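Local coordinates for protein Isomerase/lactonizing enzyme (Agrobacterium fabrum str. C58, PDB 2NQL) that is of unknown specific function but belongs to the enolase superfamily, in the mandelate racemase/muconate lactonizing enzyme family, and carries a sodium ion in its barrel domain, at residues V8-L13 with L81-L86; N34-R39 with G71-G76; E240-T245 with E252-N257. All coordinates share one frame; numbering follows the deposited sequence. Where two conformers were deposited one is given.

Contact 1: V8-L13 with L81-L86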
ATOM      1  N   VAL A   8     -10.328   1.721 -21.926  1.00 16.88           N
ATOM      2  CA  VAL A   8     -10.363   1.123 -20.583  1.00 18.49           C
ATOM      3  C   VAL A   8     -11.501   1.838 -19.864  1.00 21.40           C
ATOM      4  O   VAL A   8     -11.473   3.062 -19.694  1.00 18.11           O
ATOM      5  CB  VAL A   8      -9.013   1.306 -19.823  1.00 20.03           C
ATOM      6  CG1 VAL A   8      -9.083   0.683 -18.412  1.00 22.76           C
ATOM      7  CG2 VAL A   8      -7.837   0.714 -20.606  1.00 16.80           C
ATOM      8  N   GLU A   9     -12.533   1.085 -19.493  1.00 17.37           N
ATOM      9  CA  GLU A   9     -13.721   1.661 -18.869  1.00 16.91           C
ATOM     10  C   GLU A   9     -13.856   1.085 -17.458  1.00 17.51           C
ATOM     11  O   GLU A   9     -13.747  -0.138 -17.282  1.00 18.88           O
ATOM     12  CB  GLU A   9     -14.972   1.286 -19.664  1.00 18.97           C
ATOM     13  CG  GLU A   9     -15.075   1.898 -21.075  1.00 22.57           C
ATOM     14  CD  GLU A   9     -16.181   1.234 -21.868  1.00 19.57           C
ATOM     15  OE1 GLU A   9     -15.886   0.234 -22.562  1.00 22.13           O
ATOM     16  OE2 GLU A   9     -17.328   1.688 -21.742  1.00 21.44           O
ATOM     17  N   VAL A  10     -14.077   1.950 -16.466  1.00 15.45           N
ATOM     18  CA  VAL A  10     -14.199   1.489 -15.065  1.00 15.67           C
ATOM     19  C   VAL A  10     -15.632   1.624 -14.563  1.00 15.47           C
ATOM     20  O   VAL A  10     -16.301   2.628 -14.825  1.00 18.92           O
ATOM     21  CB  VAL A  10     -13.274   2.305 -14.118  1.00 16.60           C
ATOM     22  CG1 VAL A  10     -13.145   1.597 -12.782  1.00 15.93           C
ATOM     23  CG2 VAL A  10     -11.868   2.428 -14.736  1.00 15.18           C
ATOM     24  N   PHE A  11     -16.077   0.606 -13.821  1.00 16.07           N
ATOM     25  CA  PHE A  11     -17.441   0.543 -13.303  1.00 15.91           C
ATOM     26  C   PHE A  11     -17.430   0.037 -11.875  1.00 12.53           C
ATOM     27  O   PHE A  11     -16.483  -0.621 -11.449  1.00 14.84           O
ATOM     28  CB  PHE A  11     -18.306  -0.445 -14.088  1.00 13.80           C
ATOM     29  CG  PHE A  11     -18.381  -0.166 -15.556  1.00 17.24           C
ATOM     30  CD1 PHE A  11     -19.376   0.668 -16.067  1.00 17.34           C
ATOM     31  CD2 PHE A  11     -17.496  -0.790 -16.432  1.00 18.12           C
ATOM     32  CE1 PHE A  11     -19.465   0.905 -17.454  1.00 21.74           C
ATOM     33  CE2 PHE A  11     -17.570  -0.543 -17.826  1.00 17.58           C
ATOM     34  CZ  PHE A  11     -18.556   0.300 -18.319  1.00 20.07           C
ATOM     35  N   THR A  12     -18.499   0.350 -11.146  1.00 16.43           N
ATOM     36  CA  THR A  12     -18.819  -0.403  -9.928  1.00 16.72           C
ATOM     37  C   THR A  12     -20.091  -1.219 -10.153  1.00 16.54           C
ATOM     38  O   THR A  12     -20.945  -0.865 -10.967  1.00 15.58           O
ATOM     39  CB  THR A  12     -19.035   0.502  -8.706  1.00 14.99           C
ATOM     40  OG1 THR A  12     -19.982   1.526  -9.037  1.00 16.77           O
ATOM     41  CG2 THR A  12     -17.696   1.130  -8.302  1.00 19.99           C
ATOM     42  N   LEU A  13     -20.159  -2.331  -9.451  1.00 14.78           N
ATOM     43  CA  LEU A  13     -21.415  -3.097  -9.304  1.00 15.93           C
ATOM     44  C   LEU A  13     -21.702  -3.144  -7.813  1.00 14.90           C
ATOM     45  O   LEU A  13     -20.899  -3.664  -7.040  1.00 18.89           O
ATOM     46  CB  LEU A  13     -21.232  -4.501  -9.898  1.00 16.68           C
ATOM     47  CG  LEU A  13     -22.369  -5.538  -9.693  1.00 24.79           C
ATOM     48  CD1 LEU A  13     -23.689  -4.924 -10.068  1.00 31.99           C
ATOM     49  CD2 LEU A  13     -22.119  -6.808 -10.540  1.00 31.40           C
ATOM     50  N   LEU A  81      -7.146   6.020  -9.924  1.00 13.86           N
ATOM     51  CA  LEU A  81      -5.851   5.498 -10.381  1.00 16.27           C
ATOM     52  C   LEU A  81      -5.946   5.087 -11.840  1.00 19.89           C
ATOM     53  O   LEU A  81      -5.078   5.432 -12.657  1.00 16.87           O
ATOM     54  CB  LEU A  81      -5.386   4.326  -9.491  1.00 12.36           C
ATOM     55  CG  LEU A  81      -4.962   4.782  -8.092  1.00 15.36           C
ATOM     56  CD1 LEU A  81      -4.734   3.587  -7.180  1.00 17.90           C
ATOM     57  CD2 LEU A  81      -3.651   5.594  -8.175  1.00 17.54           C
ATOM     58  N   ILE A  82      -7.016   4.374 -12.185  1.00 13.46           N
ATOM     59  CA  ILE A  82      -7.130   3.895 -13.556  1.00 15.38           C
ATOM     60  C   ILE A  82      -7.420   5.053 -14.526  1.00 17.31           C
ATOM     61  O   ILE A  82      -6.700   5.204 -15.528  1.00 15.92           O
ATOM     62  CB  ILE A  82      -8.159   2.734 -13.682  1.00 13.97           C
ATOM     63  CG1 ILE A  82      -7.650   1.522 -12.869  1.00 16.31           C
ATOM     64  CG2 ILE A  82      -8.380   2.377 -15.172  1.00 15.94           C
ATOM     65  CD1 ILE A  82      -8.669   0.342 -12.808  1.00 20.72           C
ATOM     66  N   ASN A  83      -8.430   5.873 -14.222  1.00 15.38           N
ATOM     67  CA  ASN A  83      -8.845   6.947 -15.142  1.00 14.62           C
ATOM     68  C   ASN A  83      -7.779   8.056 -15.295  1.00 19.65           C
ATOM     69  O   ASN A  83      -7.556   8.563 -16.414  1.00 19.93           O
ATOM     70  CB  ASN A  83     -10.166   7.581 -14.722  1.00 18.96           C
ATOM     71  CG  ASN A  83     -11.351   6.630 -14.932  1.00 18.93           C
ATOM     72  OD1 ASN A  83     -11.414   5.907 -15.936  1.00 21.29           O
ATOM     73  ND2 ASN A  83     -12.273   6.621 -13.978  1.00 20.36           N
ATOM     74  N   ASP A  84      -7.137   8.415 -14.187  1.00 16.34           N
ATOM     75  CA  ASP A  84      -6.161   9.528 -14.220  1.00 19.59           C
ATOM     76  C   ASP A  84      -4.813   9.096 -14.768  1.00 20.31           C
ATOM     77  O   ASP A  84      -4.176   9.841 -15.516  1.00 21.22           O
ATOM     78  CB  ASP A  84      -5.959  10.165 -12.830  1.00 19.49           C
ATOM     79  CG  ASP A  84      -4.935  11.330 -12.864  1.00 20.36           C
ATOM     80  OD1 ASP A  84      -5.201  12.337 -13.534  1.00 23.60           O
ATOM     81  OD2 ASP A  84      -3.858  11.198 -12.258  1.00 23.50           O
ATOM     82  N   LEU A  85      -4.369   7.913 -14.358  1.00 16.14           N
ATOM     83  CA  LEU A  85      -2.996   7.482 -14.559  1.00 16.48           C
ATOM     84  C   LEU A  85      -2.850   6.235 -15.421  1.00 21.78           C
ATOM     85  O   LEU A  85      -2.125   6.243 -16.413  1.00 18.31           O
ATOM     86  CB  LEU A  85      -2.280   7.272 -13.218  1.00 16.27           C
ATOM     87  CG  LEU A  85      -0.893   6.602 -13.262  1.00 17.14           C
ATOM     88  CD1 LEU A  85       0.194   7.502 -13.924  1.00 18.53           C
ATOM     89  CD2 LEU A  85      -0.424   6.072 -11.890  1.00 22.02           C
ATOM     90  N   LEU A  86      -3.496   5.139 -15.028  1.00 15.72           N
ATOM     91  CA  LEU A  86      -3.023   3.840 -15.510  1.00 17.63           C
ATOM     92  C   LEU A  86      -3.541   3.512 -16.911  1.00 19.04           C
ATOM     93  O   LEU A  86      -2.825   2.912 -17.710  1.00 18.82           O
ATOM     94  CB  LEU A  86      -3.416   2.731 -14.529  1.00 13.48           C
ATOM     95  CG  LEU A  86      -2.768   2.801 -13.161  1.00 15.66           C
ATOM     96  CD1 LEU A  86      -3.580   1.928 -12.183  1.00 18.14           C
ATOM     97  CD2 LEU A  86      -1.304   2.319 -13.248  1.00 19.33           C
TER
HETATM   98  O   HOH W   1      -9.999   4.704 -18.018  1.00 19.83           O
HETATM   99  O   HOH W   2     -13.651   4.778 -17.068  1.00 20.01           O
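Val10 and Ile82 mark the nearest backbone approach of strand 8-13 to helix 81-86, their CA atoms 7.6 Å apart. The two axes come within 9.0 Å and run nearly antiparallel, at 156°. A wider, pi-type turn interrupts the regular helix: Leu81 O accepts from both Leu85 N and Leu86 N, the latter at 2.9 Å. No direct hydrogen bond joins the segments, so apolar packing and two waters make the contact. Ile82 points its CB at the strand; CG1 lies beside the backbone N (chi1 -64°), which leaves the CG2 methyl anti to it, and CG2 carries most of the packing. This one methyl meets Val10 CG2 at 3.5 Å and Val8 CG1 at 3.7 Å, bridging two residues that lie on the same side of the strand. The Val8 side chain lies roughly perpendicular to that of Ile82, while Val10 meets Ile82 more aslant. Here a helix lies over one face of the antiparallel sheet in the N-terminal domain of the enolase superfamily; Val55 of the adjoining strand 50-59 also touches Val8 and Ile82, and Leu126 of helix 117-138 touches Val8. At the more exposed margin, Asn83 turns its amide toward the strand, and OD1 comes 3.7 Å from Val10 CG2. That oxygen receives a hydrogen bond from each of two waters: one also donates to Val8 O, and the other accepts from Val10 N. Both backbone groups are thus tied indirectly to the helix. The opposite end of the amide, Asn83 ND2, bonds to the terminal carboxylate of Ile388, next to the sheet's outermost strand within the chain, 386-387.

Contact 2: N34-R39 with G71-G76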
ATOM      1  N   ASN A  34     -21.920   7.269   4.134  1.00 15.05           N
ATOM      2  CA  ASN A  34     -21.696   6.448   2.940  1.00 19.72           C
ATOM      3  C   ASN A  34     -21.780   4.967   3.215  1.00 21.32           C
ATOM      4  O   ASN A  34     -21.358   4.171   2.405  1.00 18.98           O
ATOM      5  CB  ASN A  34     -20.403   6.856   2.191  1.00 20.96           C
ATOM      6  CG  ASN A  34     -20.391   8.325   1.881  1.00 26.54           C
ATOM      7  OD1 ASN A  34     -21.373   8.850   1.345  1.00 24.75           O
ATOM      8  ND2 ASN A  34     -19.325   9.024   2.288  1.00 21.97           N
ATOM      9  N   GLY A  35     -22.388   4.612   4.343  1.00 17.10           N
ATOM     10  CA  GLY A  35     -22.831   3.233   4.559  1.00 20.06           C
ATOM     11  C   GLY A  35     -21.789   2.353   5.223  1.00 20.63           C
ATOM     12  O   GLY A  35     -21.862   1.115   5.136  1.00 21.10           O
ATOM     13  N   TYR A  36     -20.790   2.954   5.872  1.00 17.98           N
ATOM     14  CA  TYR A  36     -19.756   2.149   6.534  1.00 17.19           C
ATOM     15  C   TYR A  36     -20.023   1.927   8.020  1.00 18.90           C
ATOM     16  O   TYR A  36     -20.551   2.813   8.707  1.00 20.82           O
ATOM     17  CB  TYR A  36     -18.362   2.769   6.376  1.00 18.65           C
ATOM     18  CG  TYR A  36     -17.955   2.851   4.923  1.00 18.28           C
ATOM     19  CD1 TYR A  36     -17.687   1.687   4.190  1.00 20.21           C
ATOM     20  CD2 TYR A  36     -17.825   4.088   4.289  1.00 17.26           C
ATOM     21  CE1 TYR A  36     -17.326   1.753   2.844  1.00 19.35           C
ATOM     22  CE2 TYR A  36     -17.452   4.166   2.946  1.00 20.12           C
ATOM     23  CZ  TYR A  36     -17.211   2.987   2.234  1.00 19.40           C
ATOM     24  OH  TYR A  36     -16.837   3.055   0.920  1.00 20.53           O
ATOM     25  N   ILE A  37     -19.601   0.765   8.500  1.00 16.91           N
ATOM     26  CA  ILE A  37     -19.707   0.417   9.934  1.00 16.14           C
ATOM     27  C   ILE A  37     -18.454  -0.275  10.460  1.00 16.59           C
ATOM     28  O   ILE A  37     -17.906  -1.176   9.821  1.00 19.89           O
ATOM     29  CB  ILE A  37     -21.024  -0.391  10.217  1.00 20.04           C
ATOM     30  CG1 ILE A  37     -21.353  -0.424  11.713  1.00 26.51           C
ATOM     31  CG2 ILE A  37     -21.010  -1.751   9.556  1.00 22.24           C
ATOM     32  CD1 ILE A  37     -22.876  -0.445  11.950  1.00 33.40           C
ATOM     33  N   VAL A  38     -17.970   0.184  11.606  1.00 18.16           N
ATOM     34  CA  VAL A  38     -16.775  -0.388  12.213  1.00 18.40           C
ATOM     35  C   VAL A  38     -17.188  -1.363  13.308  1.00 22.53           C
ATOM     36  O   VAL A  38     -17.948  -0.988  14.196  1.00 24.68           O
ATOM     37  CB  VAL A  38     -15.812   0.715  12.766  1.00 22.83           C
ATOM     38  CG1 VAL A  38     -14.766   0.127  13.705  1.00 23.24           C
ATOM     39  CG2 VAL A  38     -15.081   1.393  11.629  1.00 21.31           C
ATOM     40  N   ARG A  39     -16.713  -2.605  13.201  1.00 20.70           N
ATOM     41  CA  ARG A  39     -16.879  -3.595  14.258  0.50 27.77           C
ATOM     42  C   ARG A  39     -15.966  -3.264  15.436  1.00 29.46           C
ATOM     43  O   ARG A  39     -14.747  -3.225  15.293  1.00 27.23           O
ATOM     44  CB  ARG A  39     -16.609  -5.005  13.723  0.50 23.73           C
ATOM     45  CG  ARG A  39     -17.255  -6.118  14.556  0.50 31.61           C
ATOM     46  CD  ARG A  39     -16.671  -7.495  14.238  0.50 32.94           C
ATOM     47  NE  ARG A  39     -17.102  -8.003  12.937  0.50 38.00           N
ATOM     48  CZ  ARG A  39     -16.637  -9.115  12.368  0.50 30.08           C
ATOM     49  NH1 ARG A  39     -15.717  -9.851  12.975  0.50 31.45           N
ATOM     50  NH2 ARG A  39     -17.093  -9.484  11.180  0.50 30.44           N
ATOM     51  N   GLY A  71     -13.954  -3.384  -4.473  1.00 15.28           N
ATOM     52  CA  GLY A  71     -14.641  -2.111  -4.514  1.00 15.59           C
ATOM     53  C   GLY A  71     -15.489  -1.857  -3.288  1.00 15.44           C
ATOM     54  O   GLY A  71     -16.232  -0.889  -3.285  1.00 15.49           O
ATOM     55  N   ILE A  72     -15.373  -2.691  -2.251  1.00 15.78           N
ATOM     56  CA  ILE A  72     -16.181  -2.489  -1.033  1.00 17.96           C
ATOM     57  C   ILE A  72     -15.989  -1.132  -0.349  1.00 21.23           C
ATOM     58  O   ILE A  72     -16.948  -0.537   0.176  1.00 17.95           O
ATOM     59  CB  ILE A  72     -16.053  -3.627   0.010  1.00 19.01           C
ATOM     60  CG1 ILE A  72     -14.587  -4.010   0.267  1.00 19.93           C
ATOM     61  CG2 ILE A  72     -16.916  -4.840  -0.411  1.00 21.27           C
ATOM     62  CD1 ILE A  72     -14.394  -4.697   1.605  1.00 23.07           C
ATOM     63  N   VAL A  73     -14.750  -0.635  -0.376  1.00 16.64           N
ATOM     64  CA  VAL A  73     -14.416   0.594   0.341  1.00 16.74           C
ATOM     65  C   VAL A  73     -13.769   1.588  -0.629  1.00 16.94           C
ATOM     66  O   VAL A  73     -12.771   1.259  -1.280  1.00 18.59           O
ATOM     67  CB  VAL A  73     -13.498   0.308   1.539  1.00 21.20           C
ATOM     68  CG1 VAL A  73     -13.185   1.614   2.302  1.00 19.64           C
ATOM     69  CG2 VAL A  73     -14.145  -0.710   2.509  1.00 20.62           C
ATOM     70  N   ALA A  74     -14.363   2.774  -0.723  1.00 16.59           N
ATOM     71  CA  ALA A  74     -13.826   3.880  -1.542  1.00 15.25           C
ATOM     72  C   ALA A  74     -13.374   3.394  -2.945  1.00 21.37           C
ATOM     73  O   ALA A  74     -12.179   3.485  -3.292  1.00 19.08           O
ATOM     74  CB  ALA A  74     -12.681   4.549  -0.779  1.00 15.38           C
ATOM     75  N   PRO A  75     -14.324   2.870  -3.756  1.00 15.98           N
ATOM     76  CA  PRO A  75     -13.994   2.390  -5.096  1.00 18.44           C
ATOM     77  C   PRO A  75     -13.495   3.528  -6.006  1.00 15.43           C
ATOM     78  O   PRO A  75     -12.855   3.252  -7.006  1.00 15.54           O
ATOM     79  CB  PRO A  75     -15.340   1.873  -5.616  1.00 17.98           C
ATOM     80  CG  PRO A  75     -16.367   2.629  -4.851  1.00 19.84           C
ATOM     81  CD  PRO A  75     -15.764   2.711  -3.477  1.00 15.84           C
ATOM     82  N   GLY A  76     -13.816   4.777  -5.646  1.00 18.52           N
ATOM     83  CA  GLY A  76     -13.223   5.966  -6.272  1.00 18.06           C
ATOM     84  C   GLY A  76     -11.693   6.015  -6.276  1.00 18.14           C
ATOM     85  O   GLY A  76     -11.115   6.690  -7.133  1.00 18.23           O
TER
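The ring of Tyr36 lies against the turn 72-74 with Ile72 O at its edge, in the ring plane and 3.5 Å from CE1. Over one face sits Asn34 O, 3.9 Å above the plane and displaced toward the rim. Val73 approaches obliquely, neither squarely over the face nor at the edge: its CA is 3.5 Å from Tyr36 OH, and its CG2 methyl is 4.0 Å from Tyr36 CE1. Tyr36 CG stands anti to the carbonyl carbon (chi1 -62°), which carries the phenol across to the turn leading into helix 75-90. There the hydroxyl oxygen accepts from Ala74 N at 3.0 Å, with an almost straight N-H...O angle of 174°. Gly35 and Tyr36 form a G1 beta bulge, and strand 36-38 pairs with strand 45-47 in a small antiparallel sheet. Val45, on the partner strand, also packs on Tyr36. Arg51 binds Gly71 O and Ile72 O, steadying the backbone that meets the ring, and its NH2 makes a weak hydrogen bond with Tyr36 OH. Tyr36 OH has a further hydrogen-bond partner in Asp84 OD2 of the second subunit, whose bond to Ala74 N is weak. The phenol oxygen therefore joins strand 36-38, the loop leading into helix 75-90 and the dimer interface in one polar cluster, and Asp84 of the second subunit and Arg51 would probably polarise it in this buried contact.

Contact 3: E240-T245 with E252-N257. With NA (sodium ion), chain G.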
ATOM      1  N   GLU A 240      -5.317 -19.992  10.427  1.00 26.05           N
ATOM      2  CA  GLU A 240      -5.102 -18.925   9.448  1.00 22.18           C
ATOM      3  C   GLU A 240      -5.005 -17.575  10.171  1.00 22.69           C
ATOM      4  O   GLU A 240      -5.752 -17.330  11.123  1.00 23.30           O
ATOM      5  CB  GLU A 240      -6.233 -18.943   8.413  1.00 24.72           C
ATOM      6  CG  GLU A 240      -6.446 -17.629   7.685  1.00 18.61           C
ATOM      7  CD  GLU A 240      -7.639 -17.666   6.752  1.00 31.31           C
ATOM      8  OE1 GLU A 240      -8.108 -18.760   6.396  1.00 28.74           O
ATOM      9  OE2 GLU A 240      -8.086 -16.585   6.299  1.00 35.07           O
ATOM     10  N   ALA A 241      -4.088 -16.714   9.712  1.00 25.51           N
ATOM     11  CA  ALA A 241      -3.986 -15.308  10.179  1.00 19.75           C
ATOM     12  C   ALA A 241      -3.960 -15.206  11.719  1.00 23.44           C
ATOM     13  O   ALA A 241      -4.858 -14.600  12.335  1.00 26.24           O
ATOM     14  CB  ALA A 241      -5.128 -14.444   9.580  1.00 25.11           C
ATOM     15  N   PRO A 242      -2.968 -15.858  12.351  1.00 23.05           N
ATOM     16  CA  PRO A 242      -2.932 -15.878  13.819  1.00 26.79           C
ATOM     17  C   PRO A 242      -2.661 -14.508  14.472  1.00 25.12           C
ATOM     18  O   PRO A 242      -3.106 -14.256  15.597  1.00 27.99           O
ATOM     19  CB  PRO A 242      -1.779 -16.838  14.113  1.00 23.77           C
ATOM     20  CG  PRO A 242      -0.907 -16.775  12.930  1.00 26.31           C
ATOM     21  CD  PRO A 242      -1.839 -16.610  11.767  1.00 24.79           C
ATOM     22  N   VAL A 243      -1.926 -13.643  13.772  1.00 22.02           N
ATOM     23  CA  VAL A 243      -1.543 -12.323  14.306  1.00 29.16           C
ATOM     24  C   VAL A 243      -1.738 -11.246  13.239  1.00 29.01           C
ATOM     25  O   VAL A 243      -2.071 -11.567  12.104  1.00 28.12           O
ATOM     26  CB  VAL A 243      -0.078 -12.288  14.840  1.00 25.05           C
ATOM     27  CG1 VAL A 243       0.065 -13.194  16.037  1.00 33.19           C
ATOM     28  CG2 VAL A 243       0.895 -12.697  13.771  1.00 26.73           C
ATOM     29  N   TRP A 244      -1.532  -9.979  13.603  1.00 26.77           N
ATOM     30  CA  TRP A 244      -1.637  -8.883  12.639  1.00 25.80           C
ATOM     31  C   TRP A 244      -0.667  -9.054  11.492  1.00 23.27           C
ATOM     32  O   TRP A 244       0.427  -9.603  11.664  1.00 26.11           O
ATOM     33  CB  TRP A 244      -1.404  -7.542  13.316  1.00 28.24           C
ATOM     34  CG  TRP A 244      -2.377  -7.254  14.384  1.00 28.35           C
ATOM     35  CD1 TRP A 244      -2.156  -7.320  15.727  1.00 35.56           C
ATOM     36  CD2 TRP A 244      -3.742  -6.833  14.216  1.00 34.31           C
ATOM     37  NE1 TRP A 244      -3.297  -6.966  16.408  1.00 41.75           N
ATOM     38  CE2 TRP A 244      -4.281  -6.655  15.507  1.00 33.28           C
ATOM     39  CE3 TRP A 244      -4.551  -6.576  13.100  1.00 32.50           C
ATOM     40  CZ2 TRP A 244      -5.600  -6.242  15.717  1.00 38.09           C
ATOM     41  CZ3 TRP A 244      -5.866  -6.174  13.308  1.00 33.97           C
ATOM     42  CH2 TRP A 244      -6.380  -6.016  14.606  1.00 43.22           C
ATOM     43  N   THR A 245      -1.078  -8.591  10.313  1.00 26.66           N
ATOM     44  CA  THR A 245      -0.269  -8.685   9.091  1.00 22.76           C
ATOM     45  C   THR A 245       1.141  -8.093   9.237  1.00 26.50           C
ATOM     46  O   THR A 245       2.128  -8.658   8.763  1.00 25.80           O
ATOM     47  CB  THR A 245      -0.945  -7.932   7.919  1.00 32.86           C
ATOM     48  OG1 THR A 245      -2.333  -8.277   7.840  1.00 36.81           O
ATOM     49  CG2 THR A 245      -0.238  -8.255   6.603  1.00 32.80           C
ATOM     50  N   GLU A 252       6.380 -15.235  13.018  1.00 29.62           N
ATOM     51  CA  GLU A 252       7.531 -16.116  13.232  1.00 33.70           C
ATOM     52  C   GLU A 252       7.407 -16.914  14.531  1.00 34.46           C
ATOM     53  O   GLU A 252       7.533 -18.136  14.526  1.00 37.69           O
ATOM     54  CB  GLU A 252       8.841 -15.335  13.199  1.00 35.64           C
ATOM     55  CG  GLU A 252      10.068 -16.175  13.539  1.00 37.11           C
ATOM     56  CD  GLU A 252      11.395 -15.475  13.256  1.00 43.53           C
ATOM     57  OE1 GLU A 252      11.413 -14.298  12.828  1.00 47.14           O
ATOM     58  OE2 GLU A 252      12.437 -16.122  13.464  1.00 41.08           O
ATOM     59  N   LYS A 253       7.142 -16.211  15.625  1.00 35.35           N
ATOM     60  CA  LYS A 253       6.986 -16.848  16.922  1.00 34.96           C
ATOM     61  C   LYS A 253       5.851 -17.884  16.931  1.00 38.31           C
ATOM     62  O   LYS A 253       6.046 -19.002  17.412  1.00 39.43           O
ATOM     63  CB  LYS A 253       6.801 -15.806  18.033  1.00 32.86           C
ATOM     64  CG  LYS A 253       6.498 -16.452  19.404  1.00 35.47           C
ATOM     65  CD  LYS A 253       6.640 -15.483  20.559  1.00 38.61           C
ATOM     66  CE  LYS A 253       6.459 -16.226  21.874  1.00 47.31           C
ATOM     67  NZ  LYS A 253       6.884 -15.395  23.028  1.00 53.30           N
ATOM     68  N   VAL A 254       4.685 -17.526  16.389  1.00 33.21           N
ATOM     69  CA  VAL A 254       3.546 -18.456  16.360  1.00 33.86           C
ATOM     70  C   VAL A 254       3.915 -19.711  15.575  1.00 33.84           C
ATOM     71  O   VAL A 254       3.700 -20.839  16.059  1.00 33.29           O
ATOM     72  CB  VAL A 254       2.239 -17.819  15.789  1.00 28.59           C
ATOM     73  CG1 VAL A 254       1.162 -18.886  15.560  1.00 30.51           C
ATOM     74  CG2 VAL A 254       1.696 -16.790  16.742  1.00 29.81           C
ATOM     75  N   SER A 255       4.514 -19.510  14.400  1.00 30.95           N
ATOM     76  CA  SER A 255       4.738 -20.579  13.427  1.00 30.05           C
ATOM     77  C   SER A 255       5.812 -21.574  13.866  1.00 37.44           C
ATOM     78  O   SER A 255       5.837 -22.713  13.404  1.00 36.60           O
ATOM     79  CB  SER A 255       5.101 -20.000  12.065  1.00 31.50           C
ATOM     80  OG  SER A 255       6.437 -19.526  12.042  1.00 39.78           O
ATOM     81  N   LYS A 256       6.699 -21.132  14.751  1.00 38.14           N
ATOM     82  CA  LYS A 256       7.786 -21.970  15.238  1.00 41.49           C
ATOM     83  C   LYS A 256       7.465 -22.656  16.560  1.00 37.80           C
ATOM     84  O   LYS A 256       8.271 -23.430  17.068  1.00 41.65           O
ATOM     85  CB  LYS A 256       9.065 -21.149  15.347  1.00 34.40           C
ATOM     86  CG  LYS A 256       9.683 -20.901  13.997  1.00 33.04           C
ATOM     87  CD  LYS A 256      10.936 -20.073  14.084  1.00 40.66           C
ATOM     88  CE  LYS A 256      11.669 -20.138  12.769  1.00 45.68           C
ATOM     89  NZ  LYS A 256      12.761 -19.142  12.714  1.00 50.37           N
ATOM     90  N   ASN A 257       6.283 -22.377  17.106  1.00 36.47           N
ATOM     91  CA  ASN A 257       5.912 -22.869  18.433  1.00 37.25           C
ATOM     92  C   ASN A 257       4.600 -23.642  18.452  1.00 37.58           C
ATOM     93  O   ASN A 257       4.056 -23.939  19.523  1.00 32.06           O
ATOM     94  CB  ASN A 257       5.880 -21.716  19.446  1.00 36.42           C
ATOM     95  CG  ASN A 257       7.273 -21.257  19.839  1.00 45.88           C
ATOM     96  OD1 ASN A 257       7.751 -20.212  19.389  1.00 45.61           O
ATOM     97  ND2 ASN A 257       7.950 -22.059  20.660  1.00 39.53           N
TER
HETATM   98 NA    NA G 401      -7.836 -16.137   4.092  1.00 49.12          NA
HETATM   99  O   HOH W   3      -5.037 -15.506   4.585  1.00 22.70           O
HETATM  100  O   HOH W   4      -8.674 -17.905   2.751  1.00 32.84           O
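Val254 reaches from helix 248-255 to the loop 240-245, touching Pro242 and Val243 with different branches. Its CB points toward the loop and splits into two methyls. CG1, anti to the backbone N (chi1 170°), lies against the proline ring, 3.9 Å from Pro242 CB and only slightly farther from Pro242 CG. CG2, anti to the carbonyl carbon, comes 4.0 Å from Val243 CG1. The two valines lie alongside with their side chains running oppositely, whereas the proline meets Val254 aslant. No hydrogen bond crosses between the segments. Pro221, Ala224 and Ile228 of helix 221-231 and Ile262 of strand 262-264 also touch Val254, so the methyls lie in an apolar layer between helices and strand. This is a beta-to-alpha connection of the C-terminal enolase-type barrel: strand 239-240 ends in the loop, the chain turns into helix 248-255, and that helix packs back on the loop. At the strand end, the extended Glu240 side chain takes no part in this packing and binds sodium through OE2 at 2.3 Å. Glu266 and two waters complete the observed ligands, the waters lying 2.4 and 2.9 Å from the sodium ion. Glu240 OE1 instead pairs with Lys184 NZ and accepts from Gln287 NE2, which probably help to hold the carboxylate beside the ion. Near the helix end, Glu252 O accepts hydrogen bonds from both Lys256 N and Ser255 OG, on the same face of its carbonyl plane. The serine hydroxyl, at 3.1 Å from Glu252 O, is tilted 32° from that plane. Lys256 NZ makes a salt bridge to Glu252 OE2 at 3.1 Å, on the anti side and out of the carboxylate plane; Glu252 OE1 pairs with Arg280.

In the fold
From the N terminus, strand 5-15 enters contact 1, whose loop closes when helix 75-90 returns to it. Contact 2 is nested within that loop: it opens at strand 36-38 and closes at the start of the same helix. The two meet where Thr12 CG2 touches Pro75 CB at 3.6 Å, joining the sheet to the start of helix 75-90, which contact 2 ties to strand 36-38. Contact 3 follows in series, closing a short loop of the barrel domain between strand 239-240 and helix 248-255. Its centre lies about 36 Å from that of contact 1 and 28 Å from that of contact 2. All three contain residues that reach the second subunit.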